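Local coordinates for decapping nuclease RAI1 (Candida albicans, PDB 5BUD), which removes NAD caps from the 5' ends of RNAs with a divalent metal, also acts on 5'-triphosphate and cap-bearing ends, and stabilises and stimulates the exoribonuclease RAT1, at residues L336-R350 and L362-R374. Sequence-based numbering, arbitrary orientation.
Sequences LNTTVDKKDEIKSYR and LSETDSETNEKLR
The Ser348 hydroxyl donates to Asn370 OD1, with Ser348 OG 2.6 Å from Asn370 OD1, in the plane of the amide and on a lone pair. A small serine suits this buried place, where its CB also packs on Leu373 CD1. Asn370 OD1 also accepts from Arg374 NE at 2.9 Å, so two bonds hold the amide; the other end, ND2, reaches Glu345 O through a water. With CG anti to the backbone N (chi1 173°), Asn370 turns from its helix toward Ser348. Arg374, extended from CG to NE, lays its guanidinium beneath Glu345 O, which sits 3.2 Å above the plane. At the edge of that plane, Arg374 NH2 makes a nearly straight bond (168°) to Lys347 O at 2.7 Å; the long chain and several N-H groups of an arginine suit it to a loop presenting the carbonyls of Glu345 and Lys347. Next along, Thr365 N bonds Ser348 O at 2.8 Å, and Arg350 and Ser363 exchange backbone bonds as an antiparallel pair. Leu362 CD2 packs against Val340 CG2 at 3.6 Å, just past helix 322-339, the side chains crossing at about a right angle. The contact joins the open end of hairpin 349-354/359-364 to helix 367-377, beside strand 121-128, where Arg374 also bonds Pro127 O.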
loop_
_atom_site.group_PDB
_atom_site.type_symbol
_atom_site.label_atom_id
_atom_site.label_comp_id
_atom_site.label_asym_id
_atom_site.label_seq_id
_atom_site.Cartn_x
_atom_site.Cartn_y
_atom_site.Cartn_z
ATOM N N LEU A 336 12.392 3.801 -15.894
ATOM C CA LEU A 336 11.084 3.643 -16.535
ATOM C C LEU A 336 10.684 4.891 -17.350
ATOM O O LEU A 336 10.123 4.770 -18.443
ATOM C CB LEU A 336 9.998 3.353 -15.507
ATOM C CG LEU A 336 10.088 2.041 -14.751
ATOM C CD1 LEU A 336 9.087 2.042 -13.600
ATOM C CD2 LEU A 336 9.856 0.869 -15.692
ATOM N N ASN A 337 10.987 6.063 -16.817
ATOM C CA ASN A 337 10.564 7.324 -17.421
ATOM C C ASN A 337 11.331 7.711 -18.687
ATOM O O ASN A 337 10.847 8.534 -19.450
ATOM C CB ASN A 337 10.660 8.468 -16.403
ATOM C CG ASN A 337 9.897 9.705 -16.840
ATOM O OD1 ASN A 337 8.714 9.632 -17.198
ATOM N ND2 ASN A 337 10.574 10.841 -16.848
ATOM N N THR A 338 12.513 7.148 -18.903
ATOM C CA THR A 338 13.332 7.491 -20.085
ATOM C C THR A 338 13.499 6.327 -21.072
ATOM O O THR A 338 14.014 6.513 -22.173
ATOM C CB THR A 338 14.718 8.011 -19.644
ATOM O OG1 THR A 338 15.354 7.035 -18.831
ATOM C CG2 THR A 338 14.579 9.286 -18.821
ATOM N N THR A 339 13.059 5.135 -20.679
ATOM C CA THR A 339 13.267 3.924 -21.440
ATOM C C THR A 339 12.059 3.602 -22.291
ATOM O O THR A 339 12.217 3.182 -23.421
ATOM C CB THR A 339 13.568 2.726 -20.492
ATOM O OG1 THR A 339 14.932 2.787 -20.063
ATOM C CG2 THR A 339 13.327 1.370 -21.158
ATOM N N VAL A 340 10.857 3.736 -21.730
ATOM C CA VAL A 340 9.655 3.326 -22.425
ATOM C C VAL A 340 9.149 4.559 -23.173
ATOM O O VAL A 340 9.100 5.652 -22.597
ATOM C CB VAL A 340 8.571 2.812 -21.457
ATOM C CG1 VAL A 340 7.401 2.212 -22.229
ATOM C CG2 VAL A 340 9.131 1.749 -20.520
ATOM N N ASP A 341 8.780 4.379 -24.448
ATOM C CA ASP A 341 8.187 5.463 -25.261
ATOM C C ASP A 341 6.739 5.627 -24.869
ATOM O O ASP A 341 5.913 4.779 -25.189
ATOM C CB ASP A 341 8.298 5.140 -26.753
ATOM C CG ASP A 341 7.690 6.228 -27.650
ATOM O OD1 ASP A 341 7.165 7.249 -27.156
ATOM O OD2 ASP A 341 7.736 6.051 -28.870
ATOM N N LYS A 342 6.426 6.719 -24.162
ATOM C CA LYS A 342 5.081 6.933 -23.611
ATOM C C LYS A 342 4.025 7.206 -24.671
ATOM O O LYS A 342 2.827 7.100 -24.404
ATOM C CB LYS A 342 5.095 8.056 -22.574
ATOM C CG LYS A 342 5.969 7.730 -21.369
ATOM C CD LYS A 342 5.656 8.557 -20.127
ATOM C CE LYS A 342 6.629 9.694 -19.894
ATOM N NZ LYS A 342 8.030 9.214 -19.714
ATOM N N LYS A 343 4.475 7.543 -25.871
ATOM C CA LYS A 343 3.582 7.880 -26.975
ATOM C C LYS A 343 3.247 6.660 -27.850
ATOM O O LYS A 343 2.330 6.715 -28.675
ATOM C CB LYS A 343 4.223 9.006 -27.794
ATOM C CG LYS A 343 4.417 10.286 -26.983
ATOM C CD LYS A 343 5.783 10.913 -27.216
ATOM C CE LYS A 343 5.774 12.415 -26.978
ATOM N NZ LYS A 343 7.110 13.016 -27.224
ATOM N N ASP A 344 3.968 5.557 -27.667
ATOM C CA ASP A 344 3.717 4.360 -28.468
ATOM C C ASP A 344 2.705 3.427 -27.811
ATOM O O ASP A 344 3.046 2.613 -26.963
ATOM C CB ASP A 344 5.022 3.634 -28.756
ATOM C CG ASP A 344 4.823 2.392 -29.571
ATOM O OD1 ASP A 344 3.664 2.013 -29.874
ATOM O OD2 ASP A 344 5.846 1.787 -29.903
ATOM N N GLU A 345 1.460 3.545 -28.243
ATOM C CA GLU A 345 0.343 2.811 -27.667
ATOM C C GLU A 345 0.116 1.484 -28.362
ATOM O O GLU A 345 -0.951 0.897 -28.272
ATOM C CB GLU A 345 -0.904 3.676 -27.741
ATOM C CG GLU A 345 -0.701 4.972 -26.983
ATOM C CD GLU A 345 -1.867 5.904 -27.062
ATOM O OE1 GLU A 345 -1.685 7.050 -26.624
ATOM O OE2 GLU A 345 -2.945 5.485 -27.541
ATOM N N ILE A 346 1.152 1.016 -29.041
ATOM C CA ILE A 346 1.069 -0.156 -29.890
ATOM C C ILE A 346 1.459 -1.409 -29.090
ATOM O O ILE A 346 1.211 -2.542 -29.508
ATOM C CB ILE A 346 1.947 0.084 -31.152
ATOM C CG1 ILE A 346 1.118 -0.115 -32.406
ATOM C CG2 ILE A 346 3.252 -0.682 -31.115
ATOM C CD1 ILE A 346 0.113 1.001 -32.593
ATOM N N LYS A 347 2.038 -1.201 -27.914
ATOM C CA LYS A 347 2.449 -2.325 -27.092
ATOM C C LYS A 347 2.446 -2.049 -25.600
ATOM O O LYS A 347 2.120 -0.946 -25.160
ATOM C CB LYS A 347 3.803 -2.846 -27.551
ATOM C CG LYS A 347 4.854 -1.814 -27.860
ATOM C CD LYS A 347 5.701 -2.392 -28.985
ATOM C CE LYS A 347 7.120 -1.874 -28.987
ATOM N NZ LYS A 347 7.757 -2.258 -30.287
ATOM N N SER A 348 2.745 -3.113 -24.857
ATOM C CA SER A 348 2.806 -3.119 -23.395
ATOM C C SER A 348 4.022 -3.943 -22.986
ATOM O O SER A 348 4.590 -4.699 -23.817
ATOM C CB SER A 348 1.569 -3.797 -22.851
ATOM O OG SER A 348 0.396 -3.128 -23.230
ATOM N N TYR A 349 4.385 -3.834 -21.706
ATOM C CA TYR A 349 5.588 -4.454 -21.158
ATOM C C TYR A 349 5.372 -5.171 -19.815
ATOM O O TYR A 349 4.548 -4.756 -18.997
ATOM C CB TYR A 349 6.678 -3.400 -20.961
ATOM C CG TYR A 349 6.867 -2.561 -22.187
ATOM C CD1 TYR A 349 7.857 -2.863 -23.132
ATOM C CD2 TYR A 349 6.038 -1.488 -22.422
ATOM C CE1 TYR A 349 8.004 -2.086 -24.279
ATOM C CE2 TYR A 349 6.172 -0.714 -23.559
ATOM C CZ TYR A 349 7.151 -1.008 -24.482
ATOM O OH TYR A 349 7.253 -0.190 -25.587
ATOM N N ARG A 350 6.162 -6.220 -19.610
ATOM C CA ARG A 350 6.316 -6.871 -18.327
ATOM C C ARG A 350 7.508 -6.235 -17.668
ATOM O O ARG A 350 8.564 -6.147 -18.270
ATOM C CB ARG A 350 6.665 -8.342 -18.492
ATOM C CG ARG A 350 5.525 -9.243 -18.891
ATOM C CD ARG A 350 5.852 -10.681 -18.521
ATOM N NE ARG A 350 4.678 -11.312 -17.957
ATOM C CZ ARG A 350 3.592 -11.642 -18.654
ATOM N NH1 ARG A 350 3.515 -11.420 -19.971
ATOM N NH2 ARG A 350 2.568 -12.193 -18.022
ATOM N N LEU A 362 12.614 -5.208 -18.312
ATOM C CA LEU A 362 11.460 -4.753 -19.027
ATOM C C LEU A 362 11.464 -5.490 -20.372
ATOM O O LEU A 362 12.436 -5.411 -21.123
ATOM C CB LEU A 362 11.632 -3.261 -19.244
ATOM C CG LEU A 362 10.516 -2.234 -19.192
ATOM C CD1 LEU A 362 9.481 -2.542 -18.136
ATOM C CD2 LEU A 362 11.164 -0.867 -19.000
ATOM N N SER A 363 10.400 -6.227 -20.659
ATOM C CA SER A 363 10.290 -6.903 -21.947
ATOM C C SER A 363 8.887 -6.706 -22.510
ATOM O O SER A 363 7.927 -6.508 -21.760
ATOM C CB SER A 363 10.642 -8.397 -21.809
ATOM O OG SER A 363 9.888 -9.032 -20.788
ATOM N N GLU A 364 8.769 -6.766 -23.830
ATOM C CA GLU A 364 7.496 -6.559 -24.478
ATOM C C GLU A 364 6.580 -7.736 -24.217
ATOM O O GLU A 364 7.007 -8.903 -24.265
ATOM C CB GLU A 364 7.727 -6.412 -25.987
ATOM C CG GLU A 364 6.600 -5.811 -26.787
ATOM C CD GLU A 364 6.958 -5.738 -28.272
ATOM O OE1 GLU A 364 8.110 -5.354 -28.602
ATOM O OE2 GLU A 364 6.090 -6.086 -29.095
ATOM N N THR A 365 5.310 -7.448 -23.964
ATOM C CA THR A 365 4.325 -8.501 -23.848
ATOM C C THR A 365 3.927 -9.052 -25.231
ATOM O O THR A 365 4.197 -8.452 -26.272
ATOM C CB THR A 365 3.028 -8.023 -23.179
ATOM O OG1 THR A 365 2.380 -7.065 -24.033
ATOM C CG2 THR A 365 3.309 -7.402 -21.807
ATOM N N ASP A 366 3.246 -10.185 -25.174
ATOM C CA ASP A 366 2.575 -10.817 -26.310
ATOM C C ASP A 366 1.400 -9.914 -26.773
ATOM O O ASP A 366 0.760 -9.202 -25.948
ATOM C CB ASP A 366 2.031 -12.205 -25.897
ATOM C CG ASP A 366 2.707 -12.781 -24.614
ATOM O OD1 ASP A 366 2.902 -12.052 -23.589
ATOM O OD2 ASP A 366 3.015 -13.990 -24.625
ATOM N N SER A 367 1.126 -9.928 -28.079
ATOM C CA SER A 367 0.010 -9.150 -28.640
ATOM C C SER A 367 -1.293 -9.380 -27.880
ATOM O O SER A 367 -1.994 -8.425 -27.564
ATOM C CB SER A 367 -0.187 -9.451 -30.133
ATOM O OG SER A 367 -1.179 -8.594 -30.696
ATOM N N GLU A 368 -1.599 -10.631 -27.555
ATOM C CA GLU A 368 -2.865 -10.988 -26.895
ATOM C C GLU A 368 -2.959 -10.364 -25.480
ATOM O O GLU A 368 -4.036 -9.976 -25.012
ATOM C CB GLU A 368 -3.009 -12.519 -26.795
ATOM C CG GLU A 368 -3.215 -13.258 -28.123
ATOM C CD GLU A 368 -2.003 -13.276 -29.060
ATOM O OE1 GLU A 368 -0.837 -13.081 -28.610
ATOM O OE2 GLU A 368 -2.225 -13.490 -30.280
ATOM N N THR A 369 -1.817 -10.288 -24.808
ATOM C CA THR A 369 -1.718 -9.690 -23.467
ATOM C C THR A 369 -1.895 -8.180 -23.560
ATOM O O THR A 369 -2.663 -7.598 -22.796
ATOM C CB THR A 369 -0.363 -10.050 -22.828
ATOM O OG1 THR A 369 -0.293 -11.477 -22.687
ATOM C CG2 THR A 369 -0.210 -9.398 -21.472
ATOM N N ASN A 370 -1.227 -7.559 -24.531
ATOM C CA ASN A 370 -1.398 -6.134 -24.784
ATOM C C ASN A 370 -2.854 -5.774 -25.046
ATOM O O ASN A 370 -3.380 -4.807 -24.464
ATOM C CB ASN A 370 -0.523 -5.684 -25.943
ATOM C CG ASN A 370 -0.787 -4.246 -26.348
ATOM O OD1 ASN A 370 -0.389 -3.312 -25.658
ATOM N ND2 ASN A 370 -1.458 -4.061 -27.486
ATOM N N GLU A 371 -3.505 -6.560 -25.909
ATOM C CA GLU A 371 -4.937 -6.383 -26.189
ATOM C C GLU A 371 -5.788 -6.500 -24.941
ATOM O O GLU A 371 -6.658 -5.661 -24.731
ATOM C CB GLU A 371 -5.468 -7.367 -27.257
ATOM C CG GLU A 371 -5.874 -6.691 -28.558
ATOM C CD GLU A 371 -4.710 -6.040 -29.272
ATOM O OE1 GLU A 371 -4.935 -5.049 -29.992
ATOM O OE2 GLU A 371 -3.567 -6.518 -29.112
ATOM N N LYS A 372 -5.570 -7.522 -24.122
ATOM C CA LYS A 372 -6.348 -7.639 -22.887
ATOM C C LYS A 372 -6.137 -6.422 -21.993
ATOM O O LYS A 372 -7.087 -5.909 -21.399
ATOM C CB LYS A 372 -6.013 -8.910 -22.111
ATOM C CG LYS A 372 -6.625 -10.160 -22.716
ATOM C CD LYS A 372 -6.202 -11.413 -21.963
ATOM C CE LYS A 372 -4.855 -11.933 -22.438
ATOM N NZ LYS A 372 -4.583 -13.284 -21.866
ATOM N N LEU A 373 -4.886 -5.975 -21.899
ATOM C CA LEU A 373 -4.556 -4.876 -20.999
ATOM C C LEU A 373 -5.317 -3.621 -21.411
ATOM O O LEU A 373 -5.888 -2.895 -20.567
ATOM C CB LEU A 373 -3.041 -4.628 -20.969
ATOM C CG LEU A 373 -2.269 -5.647 -20.098
ATOM C CD1 LEU A 373 -0.772 -5.515 -20.284
ATOM C CD2 LEU A 373 -2.651 -5.525 -18.623
ATOM N N ARG A 374 -5.333 -3.389 -22.714
ATOM C CA ARG A 374 -5.863 -2.147 -23.271
ATOM C C ARG A 374 -7.373 -2.195 -23.474
ATOM O O ARG A 374 -7.970 -1.164 -23.675
ATOM C CB ARG A 374 -5.159 -1.818 -24.578
ATOM C CG ARG A 374 -3.705 -1.440 -24.386
ATOM C CD ARG A 374 -3.032 -1.113 -25.709
ATOM N NE ARG A 374 -1.638 -0.696 -25.497
ATOM C CZ ARG A 374 -1.258 0.510 -25.081
ATOM N NH1 ARG A 374 -2.155 1.453 -24.862
ATOM N NH2 ARG A 374 0.028 0.780 -24.892
HETATM O O HOH W 1 -2.398 -1.603 -28.809
HETATM O O HOH W 2 3.105 -5.692 -26.448
HETATM O O HOH W 3 10.624 -8.453 -18.102
#